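Local coordinates for outer membrane protein YopM (Yersinia pestis, PDB 1JL5) that probably alters host cell physiology as a secreted leucine-rich-repeat effector, thereby promoting bacterial survival in host tissues, at residues Ile158-Asn163 and Ile178-Asn183; Asp67-Gln72 and Leu89-Glu94; Arg338-Ile343 and Asn358-His363. All coordinates share one frame; numbering follows the deposited sequence.

The three contacts follow one another along the chain and sample one leucine-rich-repeat solenoid from its capped N-terminal end to its C-terminal repeats. Interaction 2 packs the last turn of helix 58-71 onto a loop at the first repeats, away from the annotated sites. Interaction 1 joins repeats 5 and 6, its centre about 28 Å from that of interaction 2, and carries a calcium ion on Asn162. Interaction 3 repeats the strand pairing of interaction 1 near the other end, about 35 Å away between centres; there the Lys360 side chain lies about 8 Å from another calcium ion. Interactions 2 and 3, with centres about 52 Å apart, fall on opposite sides of the chain's centre.

Interaction 1. Residues Ile158-Asn163 and Ile178-Asn183. With CA (calcium ion), chain D.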
loop_
_atom_site.group_PDB
_atom_site.type_symbol
_atom_site.label_atom_id
_atom_site.label_comp_id
_atom_site.label_asym_id
_atom_site.label_seq_id
_atom_site.Cartn_x
_atom_site.Cartn_y
_atom_site.Cartn_z
ATOM N N ILE A 158 18.773 -22.142 -19.994
ATOM C CA ILE A 158 17.921 -23.032 -19.234
ATOM C C ILE A 158 17.149 -22.136 -18.289
ATOM O O ILE A 158 17.729 -21.482 -17.421
ATOM C CB ILE A 158 18.703 -24.051 -18.370
ATOM C CG1 ILE A 158 19.254 -25.189 -19.230
ATOM C CG2 ILE A 158 17.779 -24.642 -17.309
ATOM C CD1 ILE A 158 20.185 -24.737 -20.302
ATOM N N ASP A 159 15.842 -22.082 -18.479
ATOM C CA ASP A 159 15.004 -21.296 -17.607
ATOM C C ASP A 159 14.033 -22.270 -16.977
ATOM O O ASP A 159 13.038 -22.648 -17.587
ATOM C CB ASP A 159 14.230 -20.241 -18.385
ATOM C CG ASP A 159 13.382 -19.375 -17.484
ATOM O OD1 ASP A 159 13.326 -19.662 -16.266
ATOM O OD2 ASP A 159 12.774 -18.412 -17.986
ATOM N N VAL A 160 14.353 -22.703 -15.767
ATOM C CA VAL A 160 13.500 -23.621 -15.037
ATOM C C VAL A 160 13.022 -22.890 -13.796
ATOM O O VAL A 160 12.656 -23.498 -12.795
ATOM C CB VAL A 160 14.259 -24.879 -14.629
ATOM C CG1 VAL A 160 14.714 -25.623 -15.875
ATOM C CG2 VAL A 160 15.445 -24.507 -13.760
ATOM N N ASP A 161 13.045 -21.567 -13.877
ATOM C CA ASP A 161 12.605 -20.737 -12.778
ATOM C C ASP A 161 11.181 -21.102 -12.397
ATOM O O ASP A 161 10.384 -21.504 -13.238
ATOM C CB ASP A 161 12.676 -19.260 -13.169
ATOM C CG ASP A 161 12.000 -18.356 -12.154
ATOM O OD1 ASP A 161 10.750 -18.342 -12.109
ATOM O OD2 ASP A 161 12.715 -17.665 -11.396
ATOM N N ASN A 162 10.882 -20.982 -11.115
ATOM C CA ASN A 162 9.557 -21.264 -10.605
ATOM C C ASN A 162 9.058 -22.660 -10.952
ATOM O O ASN A 162 8.143 -22.844 -11.755
ATOM C CB ASN A 162 8.575 -20.219 -11.123
ATOM C CG ASN A 162 7.408 -20.019 -10.189
ATOM O OD1 ASN A 162 6.851 -20.981 -9.662
ATOM N ND2 ASN A 162 7.025 -18.764 -9.979
ATOM N N ASN A 163 9.681 -23.645 -10.335
ATOM C CA ASN A 163 9.302 -25.024 -10.524
ATOM C C ASN A 163 9.457 -25.659 -9.165
ATOM O O ASN A 163 9.507 -24.958 -8.163
ATOM C CB ASN A 163 10.206 -25.691 -11.557
ATOM C CG ASN A 163 9.702 -25.486 -12.959
ATOM O OD1 ASN A 163 8.705 -26.083 -13.348
ATOM N ND2 ASN A 163 10.365 -24.623 -13.719
ATOM N N ILE A 178 21.253 -19.764 -17.007
ATOM C CA ILE A 178 20.371 -20.654 -16.299
ATOM C C ILE A 178 19.630 -19.889 -15.223
ATOM O O ILE A 178 20.227 -19.230 -14.366
ATOM C CB ILE A 178 21.096 -21.848 -15.663
ATOM C CG1 ILE A 178 20.049 -22.768 -15.026
ATOM C CG2 ILE A 178 22.125 -21.375 -14.645
ATOM C CD1 ILE A 178 20.571 -24.101 -14.585
ATOM N N ALA A 179 18.310 -19.942 -15.317
ATOM C CA ALA A 179 17.445 -19.312 -14.346
ATOM C C ALA A 179 16.794 -20.516 -13.700
ATOM O O ALA A 179 16.073 -21.265 -14.353
ATOM C CB ALA A 179 16.407 -18.442 -15.039
ATOM N N ALA A 180 17.098 -20.733 -12.430
ATOM C CA ALA A 180 16.539 -21.852 -11.691
ATOM C C ALA A 180 16.011 -21.286 -10.387
ATOM O O ALA A 180 15.914 -21.976 -9.376
ATOM C CB ALA A 180 17.607 -22.889 -11.424
ATOM N N GLY A 181 15.686 -20.002 -10.425
ATOM C CA GLY A 181 15.176 -19.345 -9.247
ATOM C C GLY A 181 13.800 -19.860 -8.893
ATOM O O GLY A 181 13.114 -20.466 -9.715
ATOM N N ASN A 182 13.404 -19.615 -7.652
ATOM C CA ASN A 182 12.107 -20.025 -7.156
ATOM C C ASN A 182 11.872 -21.506 -7.365
ATOM O O ASN A 182 10.919 -21.932 -8.020
ATOM C CB ASN A 182 10.997 -19.220 -7.823
ATOM C CG ASN A 182 9.707 -19.246 -7.021
ATOM O OD1 ASN A 182 8.642 -18.875 -7.521
ATOM N ND2 ASN A 182 9.799 -19.677 -5.765
ATOM N N ASN A 183 12.780 -22.288 -6.816
ATOM C CA ASN A 183 12.681 -23.724 -6.869
ATOM C C ASN A 183 12.958 -24.149 -5.447
ATOM O O ASN A 183 12.783 -23.353 -4.527
ATOM C CB ASN A 183 13.702 -24.297 -7.848
ATOM C CG ASN A 183 13.148 -24.393 -9.253
ATOM O OD1 ASN A 183 12.320 -25.252 -9.533
ATOM N ND2 ASN A 183 13.575 -23.496 -10.130
HETATM CA CA CA D . 6.311 -21.388 -7.314
HETATM O O HOH W 1 6.427 -17.451 -7.755
HETATM O O HOH W 2 8.317 -22.642 -7.447
HETATM O O HOH W 3 4.298 -19.442 -6.774
HETATM O O HOH W 4 4.522 -22.605 -8.562
#
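Asn162 and Asn182 lie side by side at matching places of consecutive repeats, their amide planes 66° apart. Asn162 CB sits 3.8 Å from Asn182 OD1; beyond it CG stands opposite the backbone N (chi1 -153°), and there the side chain forks. Its OD1 binds the calcium ion at 2.4 Å, with waters 2 and 4 as further ligands and water 3 at a longer distance, while its ND2 comes 2.9 Å from Asn182 OD1 at an angle too poor for a hydrogen bond. Water 1 bridges the two amides instead, donating to Asn182 OD1 and accepting a weak bond from Asn162 ND2. Glu380 of the second subunit packs on Asn162. Earlier in each segment, strands 157-159 and 177-179 pair in parallel, Ala179 N giving to Ile158 O and Val160 N to Ala179 O, both at 2.7 Å. Past the strands runs the asparagine ladder of the leucine-rich-repeat fold. Asn183 ND2 donates almost straight (177°) to Val160 O at 2.8 Å and also to Ala180 O in its own turn; Asn163 ND2 meets Val160 O from the opposite face of the carbonyl plane, so two amides grip this oxygen. Further rungs follow at both ends, Asn163 ND2 to Val138 O and Asn205 ND2 to Ala180 O. Val160 CG2 rests on Ala180 CB at 3.6 Å, and Asp159 OD1 closes an Asx turn on Asp161 N.

Interaction 2. Residues Asp67-Gln72 and Leu89-Glu94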
loop_
_atom_site.group_PDB
_atom_site.type_symbol
_atom_site.label_atom_id
_atom_site.label_comp_id
_atom_site.label_asym_id
_atom_site.label_seq_id
_atom_site.Cartn_x
_atom_site.Cartn_y
_atom_site.Cartn_z
ATOM N N ASP A 67 -0.650 -23.796 -39.744
ATOM C CA ASP A 67 0.139 -22.749 -40.364
ATOM C C ASP A 67 1.611 -23.098 -40.241
ATOM O O ASP A 67 2.377 -22.973 -41.195
ATOM C CB ASP A 67 -0.126 -21.404 -39.696
ATOM C CG ASP A 67 0.509 -20.262 -40.450
ATOM O OD1 ASP A 67 0.146 -20.072 -41.630
ATOM O OD2 ASP A 67 1.372 -19.563 -39.874
ATOM N N CYS A 68 2.000 -23.548 -39.058
ATOM C CA CYS A 68 3.380 -23.920 -38.825
ATOM C C CYS A 68 3.775 -25.042 -39.769
ATOM O O CYS A 68 4.811 -24.983 -40.430
ATOM C CB CYS A 68 3.568 -24.380 -37.388
ATOM S SG CYS A 68 5.226 -24.955 -37.076
ATOM N N LEU A 69 2.937 -26.070 -39.822
ATOM C CA LEU A 69 3.186 -27.211 -40.684
ATOM C C LEU A 69 3.266 -26.764 -42.137
ATOM O O LEU A 69 4.229 -27.074 -42.837
ATOM C CB LEU A 69 2.064 -28.233 -40.528
ATOM C CG LEU A 69 2.260 -29.572 -41.237
ATOM C CD1 LEU A 69 3.434 -30.309 -40.620
ATOM C CD2 LEU A 69 0.993 -30.396 -41.118
ATOM N N ASP A 70 2.251 -26.029 -42.580
ATOM C CA ASP A 70 2.180 -25.549 -43.956
ATOM C C ASP A 70 3.336 -24.636 -44.324
ATOM O O ASP A 70 3.967 -24.811 -45.365
ATOM C CB ASP A 70 0.856 -24.819 -44.193
ATOM C CG ASP A 70 -0.345 -25.691 -43.887
ATOM O OD1 ASP A 70 -0.168 -26.924 -43.823
ATOM O OD2 ASP A 70 -1.456 -25.149 -43.715
ATOM N N ARG A 71 3.607 -23.658 -43.469
ATOM C CA ARG A 71 4.692 -22.718 -43.705
ATOM C C ARG A 71 6.020 -23.428 -43.467
ATOM O O ARG A 71 7.078 -22.914 -43.822
ATOM C CB ARG A 71 4.571 -21.525 -42.748
ATOM C CG ARG A 71 3.306 -20.693 -42.918
ATOM C CD ARG A 71 3.489 -19.614 -43.972
ATOM N NE ARG A 71 2.218 -19.060 -44.439
ATOM C CZ ARG A 71 1.353 -18.392 -43.680
ATOM N NH1 ARG A 71 1.609 -18.181 -42.395
ATOM N NH2 ARG A 71 0.223 -17.938 -44.209
ATOM N N GLN A 72 5.960 -24.621 -42.879
ATOM C CA GLN A 72 7.174 -25.369 -42.568
ATOM C C GLN A 72 7.982 -24.467 -41.640
ATOM O O GLN A 72 9.207 -24.537 -41.584
ATOM C CB GLN A 72 7.964 -25.654 -43.845
ATOM C CG GLN A 72 7.179 -26.427 -44.894
ATOM C CD GLN A 72 7.541 -26.015 -46.308
ATOM O OE1 GLN A 72 8.684 -26.164 -46.741
ATOM N NE2 GLN A 72 6.563 -25.485 -47.036
ATOM N N LEU A 89 3.664 -32.443 -32.632
ATOM C CA LEU A 89 4.149 -31.179 -33.164
ATOM C C LEU A 89 4.569 -31.264 -34.616
ATOM O O LEU A 89 4.877 -32.343 -35.118
ATOM C CB LEU A 89 5.346 -30.711 -32.339
ATOM C CG LEU A 89 5.093 -30.557 -30.839
ATOM C CD1 LEU A 89 6.408 -30.331 -30.123
ATOM C CD2 LEU A 89 4.129 -29.401 -30.605
ATOM N N PRO A 90 4.558 -30.125 -35.324
ATOM C CA PRO A 90 4.982 -30.193 -36.721
ATOM C C PRO A 90 6.336 -30.899 -36.670
ATOM O O PRO A 90 7.139 -30.646 -35.774
ATOM C CB PRO A 90 5.073 -28.727 -37.112
ATOM C CG PRO A 90 3.897 -28.147 -36.369
ATOM C CD PRO A 90 4.029 -28.790 -34.995
ATOM N N PRO A 91 6.596 -31.802 -37.626
ATOM C CA PRO A 91 7.827 -32.591 -37.730
ATOM C C PRO A 91 9.190 -31.915 -37.587
ATOM O O PRO A 91 10.080 -32.443 -36.917
ATOM C CB PRO A 91 7.671 -33.290 -39.079
ATOM C CG PRO A 91 6.866 -32.307 -39.872
ATOM C CD PRO A 91 5.815 -31.898 -38.872
ATOM N N HIS A 92 9.375 -30.758 -38.203
ATOM C CA HIS A 92 10.682 -30.124 -38.127
ATOM C C HIS A 92 10.691 -28.841 -37.331
ATOM O O HIS A 92 11.451 -27.915 -37.613
ATOM C CB HIS A 92 11.211 -29.899 -39.542
ATOM C CG HIS A 92 11.181 -31.139 -40.378
ATOM N ND1 HIS A 92 10.125 -31.454 -41.204
ATOM C CD2 HIS A 92 12.031 -32.193 -40.436
ATOM C CE1 HIS A 92 10.322 -32.649 -41.733
ATOM N NE2 HIS A 92 11.472 -33.118 -41.281
ATOM N N LEU A 93 9.839 -28.807 -36.316
ATOM C CA LEU A 93 9.744 -27.648 -35.462
ATOM C C LEU A 93 11.094 -27.448 -34.797
ATOM O O LEU A 93 11.699 -28.389 -34.282
ATOM C CB LEU A 93 8.664 -27.865 -34.405
ATOM C CG LEU A 93 8.247 -26.612 -33.641
ATOM C CD1 LEU A 93 7.655 -25.604 -34.613
ATOM C CD2 LEU A 93 7.236 -26.985 -32.567
ATOM N N GLU A 94 11.580 -26.221 -34.834
ATOM C CA GLU A 94 12.851 -25.910 -34.213
ATOM C C GLU A 94 12.579 -25.163 -32.922
ATOM O O GLU A 94 13.351 -25.237 -31.970
ATOM C CB GLU A 94 13.703 -25.070 -35.159
ATOM C CG GLU A 94 14.429 -25.913 -36.195
ATOM C CD GLU A 94 15.187 -25.076 -37.194
ATOM O OE1 GLU A 94 15.879 -24.130 -36.764
ATOM O OE2 GLU A 94 15.095 -25.367 -38.404
#
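Swung opposite the backbone N (chi1 176°), the thiol of Cys68 leaves the helix directly toward Pro90 and Leu93. Leu69 has CG set likewise (chi1 -173°), and its second torsion of 65° carries CD1 over to Pro91. Cys68 SG touches Pro90 CG at 3.5 Å and Leu93 CD1 at 3.5 Å, so the sulfur sits against a proline ring and a leucine methyl at once. Leu69 CD1 presses on Pro91 CD at 3.4 Å, closer than usual van der Waals contact, the two side chains crossing at about a right angle. The contact is entirely apolar. Pro90 to Leu93 form a type I beta turn, which presents both rings and the leucine to the helix. Helix 58-71 stops here in a Schellman motif, with Gln72 as the C-prime residue at positive phi, and the chain passes into the first repeat. Leu76 of strand 75-77 packs against Cys68, Pro90 and Leu93. Helix 36-48 packs alongside, its Tyr39 against Leu69 and Pro91 and its Trp43 against Leu69, as part of the helical cap on the N-terminal end of the repeat solenoid.

Interaction 3. Residues Arg338-Ile343 and Asn358-His363; sequences RLERLI and NLKQLH
Leu342 and Leu362 lie side by side, pointing the same way into the interior, and Leu342 CD2 meets Leu362 CD1 at 3.6 Å. Leu359, with CG opposite its backbone N (chi1 -170°), lays CD1 3.2 Å from Glu340 O and reaches Leu339 CG and Leu342 CB as well. That same Glu340 O accepts from Gln361 N nearly along the C=O axis at 2.6 Å; Lys360 N also points at it, on a lone pair, in a bent and doubtfully short bond. Leu342 N to Gln361 O and His363 N to Leu342 O, each 2.7 Å, continue the parallel pairing of strands 341-343 and 361-363, whose directions differ by only 4°. This is the stacking of leucine-rich repeats: one strand per repeat, with leucines turned into the core and Arg341, Gln361, Ile343 and His363 on the other face. That face is mixed but still closely packed, Ile343 beside His363 and Gln361 CG over the imidazole face. The two carboxylate oxygens of Asp381 take one bond each, OD2 from Gln361 NE2 and OD1 from His363 NE2. The looser, solvent side begins at the partly exposed Arg341. Gln361 OE1 stands over one face of its guanidinium, the planes 85° apart, without a hydrogen bond; NH1 has its salt bridge with Glu321. Glu340 and Lys360, also partly exposed, run alongside each other, but Glu340 OE1 and Lys360 NZ remain 4.2 Å apart, beyond a salt bridge. The ammonium curls back instead to Asn358 O, 2.6 Å from NZ.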
loop_
_atom_site.group_PDB
_atom_site.type_symbol
_atom_site.label_atom_id
_atom_site.label_comp_id
_atom_site.label_asym_id
_atom_site.label_seq_id
_atom_site.Cartn_x
_atom_site.Cartn_y
_atom_site.Cartn_z
ATOM N N ARG A 338 23.325 15.424 -9.729
ATOM C CA ARG A 338 22.749 14.474 -10.666
ATOM C C ARG A 338 21.597 13.716 -10.015
ATOM O O ARG A 338 20.815 13.064 -10.698
ATOM C CB ARG A 338 23.806 13.469 -11.134
ATOM C CG ARG A 338 23.959 13.429 -12.635
ATOM C CD ARG A 338 23.746 12.048 -13.210
ATOM N NE ARG A 338 24.999 11.505 -13.710
ATOM C CZ ARG A 338 25.106 10.407 -14.445
ATOM N NH1 ARG A 338 24.027 9.710 -14.781
ATOM N NH2 ARG A 338 26.302 10.008 -14.849
ATOM N N LEU A 339 21.493 13.807 -8.693
ATOM C CA LEU A 339 20.451 13.092 -7.966
ATOM C C LEU A 339 19.065 13.362 -8.527
ATOM O O LEU A 339 18.598 14.497 -8.543
ATOM C CB LEU A 339 20.468 13.468 -6.487
ATOM C CG LEU A 339 19.687 12.483 -5.614
ATOM C CD1 LEU A 339 20.354 11.113 -5.702
ATOM C CD2 LEU A 339 19.648 12.967 -4.176
ATOM N N GLU A 340 18.404 12.310 -8.978
ATOM C CA GLU A 340 17.067 12.448 -9.522
ATOM C C GLU A 340 16.027 11.915 -8.562
ATOM O O GLU A 340 14.900 12.393 -8.519
ATOM C CB GLU A 340 16.961 11.687 -10.817
ATOM C CG GLU A 340 17.671 12.331 -11.939
ATOM C CD GLU A 340 17.658 11.444 -13.143
ATOM O OE1 GLU A 340 16.548 11.147 -13.667
ATOM O OE2 GLU A 340 18.760 11.034 -13.559
ATOM N N ARG A 341 16.414 10.920 -7.783
ATOM C CA ARG A 341 15.494 10.328 -6.839
ATOM C C ARG A 341 16.092 10.324 -5.452
ATOM O O ARG A 341 17.147 9.737 -5.214
ATOM C CB ARG A 341 15.159 8.904 -7.265
ATOM C CG ARG A 341 14.336 8.809 -8.537
ATOM C CD ARG A 341 14.531 7.462 -9.211
ATOM N NE ARG A 341 13.275 6.783 -9.507
ATOM C CZ ARG A 341 12.553 6.106 -8.613
ATOM N NH1 ARG A 341 12.956 6.011 -7.346
ATOM N NH2 ARG A 341 11.425 5.514 -8.990
ATOM N N LEU A 342 15.428 11.013 -4.541
ATOM C CA LEU A 342 15.880 11.045 -3.175
ATOM C C LEU A 342 14.783 10.468 -2.301
ATOM O O LEU A 342 13.707 11.054 -2.157
ATOM C CB LEU A 342 16.199 12.469 -2.718
ATOM C CG LEU A 342 16.579 12.534 -1.233
ATOM C CD1 LEU A 342 17.722 11.571 -0.945
ATOM C CD2 LEU A 342 16.970 13.953 -0.853
ATOM N N ILE A 343 15.046 9.292 -1.756
ATOM C CA ILE A 343 14.102 8.664 -0.853
ATOM C C ILE A 343 14.854 8.623 0.456
ATOM O O ILE A 343 15.776 7.834 0.621
ATOM C CB ILE A 343 13.737 7.234 -1.278
ATOM C CG1 ILE A 343 13.125 7.232 -2.682
ATOM C CG2 ILE A 343 12.729 6.651 -0.292
ATOM C CD1 ILE A 343 14.137 7.350 -3.789
ATOM N N ASN A 358 17.762 18.745 -10.891
ATOM C CA ASN A 358 17.208 17.732 -11.784
ATOM C C ASN A 358 16.496 16.658 -10.960
ATOM O O ASN A 358 16.112 15.613 -11.486
ATOM C CB ASN A 358 18.320 17.083 -12.615
ATOM C CG ASN A 358 18.361 17.591 -14.043
ATOM O OD1 ASN A 358 17.656 17.082 -14.915
ATOM N ND2 ASN A 358 19.188 18.603 -14.291
ATOM N N LEU A 359 16.326 16.919 -9.667
ATOM C CA LEU A 359 15.660 15.951 -8.804
ATOM C C LEU A 359 14.252 15.725 -9.320
ATOM O O LEU A 359 13.477 16.664 -9.472
ATOM C CB LEU A 359 15.604 16.451 -7.361
ATOM C CG LEU A 359 15.134 15.383 -6.365
ATOM C CD1 LEU A 359 16.176 14.259 -6.292
ATOM C CD2 LEU A 359 14.917 16.010 -4.997
ATOM N N LYS A 360 13.930 14.472 -9.598
ATOM C CA LYS A 360 12.616 14.126 -10.106
ATOM C C LYS A 360 11.738 13.621 -8.989
ATOM O O LYS A 360 10.527 13.828 -8.978
ATOM C CB LYS A 360 12.732 13.034 -11.162
ATOM C CG LYS A 360 13.565 13.429 -12.354
ATOM C CD LYS A 360 13.013 14.680 -13.021
ATOM C CE LYS A 360 13.823 15.040 -14.261
ATOM N NZ LYS A 360 15.274 15.183 -13.953
ATOM N N GLN A 361 12.364 12.950 -8.038
ATOM C CA GLN A 361 11.622 12.372 -6.947
ATOM C C GLN A 361 12.200 12.691 -5.592
ATOM O O GLN A 361 13.392 12.528 -5.344
ATOM C CB GLN A 361 11.555 10.867 -7.146
ATOM C CG GLN A 361 10.798 10.128 -6.079
ATOM C CD GLN A 361 10.852 8.651 -6.325
ATOM O OE1 GLN A 361 11.931 8.071 -6.396
ATOM N NE2 GLN A 361 9.692 8.029 -6.473
ATOM N N LEU A 362 11.328 13.167 -4.718
ATOM C CA LEU A 362 11.716 13.490 -3.371
ATOM C C LEU A 362 10.723 12.848 -2.425
ATOM O O LEU A 362 9.590 13.300 -2.306
ATOM C CB LEU A 362 11.713 14.998 -3.145
ATOM C CG LEU A 362 12.122 15.339 -1.715
ATOM C CD1 LEU A 362 13.558 14.899 -1.489
ATOM C CD2 LEU A 362 11.961 16.826 -1.463
ATOM N N HIS A 363 11.143 11.772 -1.780
ATOM C CA HIS A 363 10.301 11.100 -0.802
ATOM C C HIS A 363 11.060 11.211 0.494
ATOM O O HIS A 363 11.981 10.444 0.750
ATOM C CB HIS A 363 10.093 9.635 -1.171
ATOM C CG HIS A 363 9.185 9.439 -2.343
ATOM N ND1 HIS A 363 8.853 8.194 -2.829
ATOM C CD2 HIS A 363 8.543 10.334 -3.128
ATOM C CE1 HIS A 363 8.045 8.330 -3.865
ATOM N NE2 HIS A 363 7.842 9.619 -4.066
#